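Local coordinates for ATP-dependent Clp protease proteolytic subunit (Listeria monocytogenes, PDB 4JCQ), which probably cleaves misfolded and other proteins into small peptides, as a serine peptidase of family S14 that works with ATP-dependent partners, at residues Val89-Ile94 with Arg112-Gln117; Ala66-His71 with Gly93-Leu98; Arg142-Ile147 with Gln157-Thr162. All coordinates share one frame; numbering follows the deposited sequence.

Contact 1 of 3, residues Val89-Ile94 with Arg112-Gln117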
# COMPACT_ATOMS: atom_id res chain seq x y z
N VAL H 89 -23.67 19.72 -4.75
CA VAL H 89 -24.49 18.52 -4.70
C VAL H 89 -25.20 18.41 -6.04
O VAL H 89 -26.05 19.24 -6.36
CB VAL H 89 -25.54 18.57 -3.56
CG1 VAL H 89 -26.35 17.28 -3.51
CG2 VAL H 89 -24.88 18.84 -2.21
N ALA H 90 -24.82 17.41 -6.84
CA ALA H 90 -25.34 17.30 -8.20
C ALA H 90 -25.65 15.86 -8.60
O ALA H 90 -24.99 14.92 -8.15
CB ALA H 90 -24.38 17.93 -9.19
N SER H 91 -26.65 15.71 -9.47
CA SER H 91 -26.96 14.44 -10.14
C SER H 91 -27.22 13.30 -9.15
O SER H 91 -28.16 13.38 -8.36
CB SER H 91 -25.86 14.10 -11.15
OG SER H 91 -25.66 15.18 -12.05
N ALA H 92 -26.40 12.25 -9.18
CA ALA H 92 -26.55 11.13 -8.24
C ALA H 92 -26.40 11.59 -6.79
O ALA H 92 -26.98 11.00 -5.88
CB ALA H 92 -25.57 10.02 -8.56
N GLY H 93 -25.62 12.65 -6.59
CA GLY H 93 -25.48 13.29 -5.28
C GLY H 93 -26.78 13.91 -4.78
O GLY H 93 -27.07 13.88 -3.58
N ILE H 94 -27.56 14.47 -5.71
CA ILE H 94 -28.89 15.02 -5.41
C ILE H 94 -29.86 13.92 -4.98
O ILE H 94 -30.64 14.09 -4.04
CB ILE H 94 -29.45 15.82 -6.61
CG1 ILE H 94 -28.89 17.26 -6.60
CG2 ILE H 94 -30.97 15.83 -6.63
CD1 ILE H 94 -29.52 18.18 -5.58
N ARG H 112 -23.65 24.88 -4.21
CA ARG H 112 -24.55 24.94 -5.36
C ARG H 112 -25.14 23.56 -5.66
O ARG H 112 -24.54 22.53 -5.35
CB ARG H 112 -23.86 25.55 -6.59
CG ARG H 112 -22.46 25.03 -6.88
CD ARG H 112 -21.93 25.62 -8.17
NE ARG H 112 -20.60 25.11 -8.51
CZ ARG H 112 -20.08 25.09 -9.73
NH1 ARG H 112 -18.86 24.61 -9.94
NH2 ARG H 112 -20.78 25.56 -10.76
N TYR H 113 -26.33 23.56 -6.27
CA TYR H 113 -27.11 22.35 -6.49
C TYR H 113 -27.51 22.22 -7.96
O TYR H 113 -27.85 23.22 -8.60
CB TYR H 113 -28.37 22.36 -5.61
CG TYR H 113 -28.08 22.26 -4.13
CD1 TYR H 113 -28.22 21.04 -3.46
CD2 TYR H 113 -27.64 23.36 -3.40
CE1 TYR H 113 -27.95 20.94 -2.10
CE2 TYR H 113 -27.36 23.27 -2.05
CZ TYR H 113 -27.51 22.05 -1.41
OH TYR H 113 -27.23 21.94 -0.07
N MET H 114 -27.47 21.00 -8.48
CA MET H 114 -27.92 20.73 -9.85
C MET H 114 -28.62 19.38 -9.93
O MET H 114 -28.03 18.36 -9.59
CB MET H 114 -26.75 20.79 -10.84
CG MET H 114 -27.16 20.58 -12.29
SD MET H 114 -25.81 20.80 -13.46
CE MET H 114 -24.82 19.34 -13.13
N ILE H 115 -29.87 19.37 -10.39
CA ILE H 115 -30.63 18.11 -10.45
C ILE H 115 -30.50 17.35 -11.77
O ILE H 115 -31.07 16.27 -11.92
CB ILE H 115 -32.12 18.28 -10.06
CG1 ILE H 115 -32.91 19.02 -11.15
CG2 ILE H 115 -32.25 18.95 -8.69
CD1 ILE H 115 -34.40 18.77 -11.06
N HIS H 116 -29.73 17.90 -12.71
CA HIS H 116 -29.43 17.22 -13.97
C HIS H 116 -29.04 15.79 -13.74
O HIS H 116 -28.22 15.50 -12.87
CB HIS H 116 -28.29 17.92 -14.71
CG HIS H 116 -27.83 17.18 -15.95
ND1 HIS H 116 -26.73 16.40 -15.97
CD2 HIS H 116 -28.38 17.10 -17.23
CE1 HIS H 116 -26.57 15.87 -17.19
NE2 HIS H 116 -27.58 16.30 -17.97
N GLN H 117 -29.64 14.88 -14.51
CA GLN H 117 -29.29 13.47 -14.43
C GLN H 117 -28.75 13.01 -15.77
O GLN H 117 -29.34 13.30 -16.81
CB GLN H 117 -30.51 12.62 -14.02
CG GLN H 117 -31.18 13.05 -12.71
CD GLN H 117 -30.30 12.88 -11.48
OE1 GLN H 117 -29.49 11.96 -11.39
NE2 GLN H 117 -30.46 13.78 -10.52
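The ring of Y113 has I94 CD1 at its edge, near the ring plane, with CD1 of I94 3.8 Å from CD1 of Y113. V89 lies beside the same ring, both side chains pointing the same way. Its CB approaches Y113 CD1 obliquely at 3.6 Å. The amide of Q117 is the second flat group. Its NE2 donates in the amide plane to S91 O at 3.2 Å, yet it stands above the plane of that carbonyl. NE2 also makes a weak bond to I115 O. The bend at chi2 (-64°) folds the Q117 amide back to these carbonyls. S91, the predicted nucleophile, sends OG to H116 O at 2.7 Å. With OG so bonded, S91 OG lies 4.2 Å from ND1 of H116, the predicted catalytic histidine. At that distance the two are not hydrogen-bonded, consistent with an inactive catalytic triad. V89 and A90 pair in parallel with Y113 and M114, and S91 N reaches M114 O at 3.0 Å. The helix that includes I94 starts right after S91. Helices 155-162 and 170-176 cover I115, helix 133-151 packs on Q117, and Y113 OH bonds S107 of strand 105-108.

Contact 2 of 3, residues Ala66-His71 with Gly93-Leu98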
# COMPACT_ATOMS: atom_id res chain seq x y z
N ALA H 66 -25.07 3.10 -7.76
CA ALA H 66 -24.42 3.38 -6.49
C ALA H 66 -25.20 4.44 -5.71
O ALA H 66 -25.33 4.33 -4.49
CB ALA H 66 -22.99 3.84 -6.73
N GLY H 67 -25.71 5.44 -6.42
CA GLY H 67 -26.56 6.47 -5.82
C GLY H 67 -27.86 5.89 -5.28
O GLY H 67 -28.32 6.28 -4.21
N ASP H 68 -28.43 4.95 -6.04
CA ASP H 68 -29.66 4.26 -5.65
C ASP H 68 -29.48 3.47 -4.35
O ASP H 68 -30.35 3.50 -3.47
CB ASP H 68 -30.14 3.33 -6.77
CG ASP H 68 -30.74 4.08 -7.95
OD1 ASP H 68 -30.73 3.53 -9.07
OD2 ASP H 68 -31.22 5.22 -7.76
N THR H 69 -28.35 2.77 -4.23
CA THR H 69 -28.03 2.00 -3.03
C THR H 69 -27.91 2.89 -1.80
O THR H 69 -28.51 2.60 -0.76
CB THR H 69 -26.76 1.14 -3.23
OG1 THR H 69 -27.04 0.08 -4.16
CG2 THR H 69 -26.30 0.52 -1.92
N ILE H 70 -27.14 3.97 -1.91
CA ILE H 70 -26.95 4.90 -0.79
C ILE H 70 -28.28 5.56 -0.39
O ILE H 70 -28.60 5.63 0.80
CB ILE H 70 -25.87 5.96 -1.08
CG1 ILE H 70 -24.52 5.29 -1.32
CG2 ILE H 70 -25.76 6.96 0.07
CD1 ILE H 70 -23.48 6.17 -1.99
N HIS H 71 -29.04 6.01 -1.38
CA HIS H 71 -30.39 6.56 -1.16
C HIS H 71 -31.24 5.61 -0.36
O HIS H 71 -31.82 5.99 0.66
CB HIS H 71 -31.05 6.90 -2.49
CG HIS H 71 -32.52 7.26 -2.38
ND1 HIS H 71 -33.49 6.34 -2.26
CD2 HIS H 71 -33.16 8.50 -2.39
CE1 HIS H 71 -34.69 6.95 -2.18
NE2 HIS H 71 -34.48 8.27 -2.26
N GLY H 93 -25.62 12.65 -6.59
CA GLY H 93 -25.48 13.29 -5.28
C GLY H 93 -26.78 13.91 -4.78
O GLY H 93 -27.07 13.88 -3.58
N ILE H 94 -27.56 14.47 -5.71
CA ILE H 94 -28.89 15.02 -5.41
C ILE H 94 -29.86 13.92 -4.98
O ILE H 94 -30.64 14.09 -4.04
CB ILE H 94 -29.45 15.82 -6.61
CG1 ILE H 94 -28.89 17.26 -6.60
CG2 ILE H 94 -30.97 15.83 -6.63
CD1 ILE H 94 -29.52 18.18 -5.58
N THR H 95 -29.79 12.78 -5.67
CA THR H 95 -30.63 11.62 -5.35
C THR H 95 -30.38 11.15 -3.92
O THR H 95 -31.33 10.88 -3.17
CB THR H 95 -30.40 10.48 -6.36
OG1 THR H 95 -30.64 10.98 -7.69
CG2 THR H 95 -31.33 9.30 -6.09
N ILE H 96 -29.11 11.08 -3.54
CA ILE H 96 -28.71 10.73 -2.17
C ILE H 96 -29.20 11.77 -1.17
O ILE H 96 -29.81 11.42 -0.15
CB ILE H 96 -27.18 10.56 -2.06
CG1 ILE H 96 -26.72 9.32 -2.82
CG2 ILE H 96 -26.74 10.49 -0.60
CD1 ILE H 96 -25.24 9.29 -3.15
N TYR H 97 -28.95 13.04 -1.47
CA TYR H 97 -29.36 14.16 -0.62
C TYR H 97 -30.86 14.11 -0.30
O TYR H 97 -31.27 14.33 0.84
CB TYR H 97 -28.98 15.49 -1.28
CG TYR H 97 -29.27 16.72 -0.45
CD1 TYR H 97 -28.33 17.22 0.45
CD2 TYR H 97 -30.49 17.38 -0.56
CE1 TYR H 97 -28.60 18.34 1.22
CE2 TYR H 97 -30.77 18.51 0.20
CZ TYR H 97 -29.82 18.98 1.09
OH TYR H 97 -30.10 20.10 1.84
N LEU H 98 -31.66 13.81 -1.32
CA LEU H 98 -33.11 13.80 -1.21
C LEU H 98 -33.69 12.56 -0.51
O LEU H 98 -34.90 12.45 -0.35
CB LEU H 98 -33.76 13.99 -2.58
CG LEU H 98 -33.58 15.36 -3.26
CD1 LEU H 98 -34.16 15.34 -4.66
CD2 LEU H 98 -34.19 16.49 -2.44
O HOH W 1 -36.26 10.28 -1.61
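Segments 66-71 of helix 64-76 and 93-97 of helix 92-97 run nearly parallel, their axes 8.4 Å apart at closest and at an angle of 11°, and the backbones come nearest at H71 and I96. I96 carries most of the apolar contact. Its side chain crosses that of I70 at a slant. CG2 of I70 meets CG2 of I96 at 3.7 Å. CD1 of I70 lies 3.8 Å from CD1 of I96. CG1 of I96 also rests 3.7 Å from G67 O, where the glycine brings only backbone to the interface. The H71 ring takes the other side of the contact. With CG opposite the backbone N (chi1 171°), its CD2 edge meets T95 O at 3.1 Å, near the ring plane. NE2 of H71 hydrogen-bonds a water at 2.8 Å, also near the ring plane, and this water donates to L98 O at 2.9 Å. Helix 32-48 packs on I70, and L146 of helix 133-151 packs on H71 and T95. D68 turns to R142 in a salt bridge. No direct hydrogen bond links segments 66-71 and 93-98. They are probably held mainly by shape fit, with the water supplying the one hydrogen-bonded link seen between them.

Contact 3 of 3, residues Arg142-Ile147 with Gln157-Thr162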
# COMPACT_ATOMS: atom_id res chain seq x y z
N ARG H 142 -38.23 7.02 -13.33
CA ARG H 142 -38.05 6.60 -11.93
C ARG H 142 -37.40 7.71 -11.10
O ARG H 142 -37.89 8.05 -10.02
CB ARG H 142 -37.23 5.31 -11.86
CG ARG H 142 -37.00 4.78 -10.45
CD ARG H 142 -36.18 3.50 -10.43
NE ARG H 142 -34.86 3.66 -11.04
CZ ARG H 142 -33.78 4.13 -10.42
NH1 ARG H 142 -32.63 4.24 -11.07
NH2 ARG H 142 -33.84 4.50 -9.15
N ILE H 143 -36.30 8.27 -11.60
CA ILE H 143 -35.58 9.32 -10.89
C ILE H 143 -36.39 10.62 -10.83
O ILE H 143 -36.39 11.31 -9.80
CB ILE H 143 -34.17 9.56 -11.48
CG1 ILE H 143 -33.35 8.27 -11.38
CG2 ILE H 143 -33.45 10.69 -10.75
CD1 ILE H 143 -32.12 8.23 -12.28
N ASN H 144 -37.09 10.95 -11.92
CA ASN H 144 -37.98 12.11 -11.95
C ASN H 144 -39.06 12.06 -10.87
O ASN H 144 -39.31 13.06 -10.19
CB ASN H 144 -38.64 12.28 -13.33
CG ASN H 144 -37.69 12.87 -14.37
OD1 ASN H 144 -36.64 13.42 -14.04
ND2 ASN H 144 -38.07 12.76 -15.64
N ARG H 145 -39.70 10.89 -10.72
CA ARG H 145 -40.72 10.68 -9.69
C ARG H 145 -40.14 10.79 -8.29
O ARG H 145 -40.75 11.38 -7.40
CB ARG H 145 -41.42 9.33 -9.88
CG ARG H 145 -42.38 9.28 -11.05
CD ARG H 145 -43.18 7.99 -11.06
NE ARG H 145 -44.08 7.91 -12.21
CZ ARG H 145 -43.80 7.26 -13.34
NH1 ARG H 145 -42.65 6.61 -13.48
NH2 ARG H 145 -44.69 7.25 -14.33
N LEU H 146 -38.94 10.23 -8.10
CA LEU H 146 -38.23 10.31 -6.83
C LEU H 146 -37.99 11.77 -6.42
O LEU H 146 -38.31 12.18 -5.31
CB LEU H 146 -36.90 9.54 -6.92
CG LEU H 146 -36.08 9.26 -5.65
CD1 LEU H 146 -35.22 8.03 -5.86
CD2 LEU H 146 -35.22 10.45 -5.25
N ILE H 147 -37.43 12.56 -7.34
CA ILE H 147 -37.11 13.96 -7.07
C ILE H 147 -38.38 14.81 -6.89
O ILE H 147 -38.43 15.67 -6.01
CB ILE H 147 -36.17 14.56 -8.15
CG1 ILE H 147 -34.83 13.81 -8.16
CG2 ILE H 147 -35.93 16.05 -7.91
CD1 ILE H 147 -33.92 14.15 -9.33
N GLN H 157 -42.08 19.73 -14.09
CA GLN H 157 -40.99 20.64 -13.74
C GLN H 157 -39.67 19.88 -13.57
O GLN H 157 -38.64 20.29 -14.11
CB GLN H 157 -41.32 21.44 -12.47
CG GLN H 157 -40.29 22.51 -12.11
CD GLN H 157 -40.17 23.60 -13.16
OE1 GLN H 157 -41.16 24.22 -13.55
NE2 GLN H 157 -38.95 23.85 -13.62
N ILE H 158 -39.73 18.76 -12.85
CA ILE H 158 -38.55 17.92 -12.61
C ILE H 158 -38.04 17.31 -13.92
O ILE H 158 -36.83 17.33 -14.18
CB ILE H 158 -38.84 16.82 -11.56
CG1 ILE H 158 -39.22 17.44 -10.20
CG2 ILE H 158 -37.65 15.87 -11.41
CD1 ILE H 158 -38.20 18.41 -9.62
N SER H 159 -38.96 16.80 -14.73
CA SER H 159 -38.63 16.19 -16.02
C SER H 159 -37.88 17.15 -16.94
O SER H 159 -36.94 16.76 -17.63
CB SER H 159 -39.89 15.68 -16.71
OG SER H 159 -39.57 14.96 -17.90
N LYS H 160 -38.30 18.42 -16.93
CA LYS H 160 -37.62 19.46 -17.69
C LYS H 160 -36.21 19.71 -17.13
O LYS H 160 -35.24 19.77 -17.88
CB LYS H 160 -38.44 20.76 -17.66
CG LYS H 160 -37.81 21.93 -18.40
CD LYS H 160 -38.56 23.22 -18.13
CE LYS H 160 -37.83 24.41 -18.74
NZ LYS H 160 -38.55 25.69 -18.47
N ASP H 161 -36.12 19.82 -15.81
CA ASP H 161 -34.88 20.24 -15.15
C ASP H 161 -33.80 19.16 -15.04
O ASP H 161 -32.61 19.48 -15.01
CB ASP H 161 -35.20 20.86 -13.78
CG ASP H 161 -35.90 22.20 -13.89
OD1 ASP H 161 -35.88 22.81 -14.99
OD2 ASP H 161 -36.47 22.67 -12.88
N THR H 162 -34.20 17.89 -15.01
CA THR H 162 -33.22 16.79 -15.01
C THR H 162 -32.57 16.60 -16.38
O THR H 162 -31.50 15.99 -16.49
CB THR H 162 -33.82 15.44 -14.54
OG1 THR H 162 -34.96 15.11 -15.34
CG2 THR H 162 -34.22 15.51 -13.07
O HOH W 2 -36.33 14.09 -18.01
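N144 OD1 accepts a hydrogen bond from T162 OG1 at 2.7 Å. The hydroxyl lies in the carbonyl plane of the N144 amide, on a lone pair. T162 has OG1 between its backbone N and carbonyl carbon (chi1 56°), which turns the hydroxyl to N144 across the gap between the helices. T162 CG2 also lies close, 3.3 Å from N144 OD1. The other end of the amide is held too. N144 ND2 donates to a water at 3.2 Å, and this water donates to S159 O at 2.8 Å. The T162 bond at OD1 and the water at ND2 together probably set the amide's rotation. Beside the polar pair lies an apolar one. I147 CG2 meets I158 CD1 at 3.7 Å, the side chains lying obliquely across each other. I147 CD1 and T162 CG2 meet tip to tip at 4.0 Å. CG2 of I158 sits 3.5 Å from N144 O. Y176 of helix 170-176 also packs on I158. The axes of segments 142-147 and 157-162 come within 9.1 Å at closest and cross at 121°. The arrangement is a crossed packing of two consecutive helices, long 133-151 and short 155-162, joined by a short loop in the ClpP fold, near the predicted catalytic H116.

Overall arrangement
Contact 1 and contact 2 have centres about 10 Å apart. Contact 3 is centred about 11 Å from contact 1 and about 14 Å from contact 2. Along the chain 66-71 comes first, then 89-94 running into 93-98, then 112-117, and contact 3 follows. Contacts 1 and 2 share G93 and I94 on helix 92-97. Q117 N of contact 1 probably hydrogen-bonds T162 O of contact 3, which ties the segment after the predicted catalytic histidine to helix 155-162. The D68-R142 salt bridge and L98 packing on I147 join contacts 2 and 3. Both also touch a neighbouring subunit. The packing thus probably connects the predicted active site to a subunit interface of the heptameric ring.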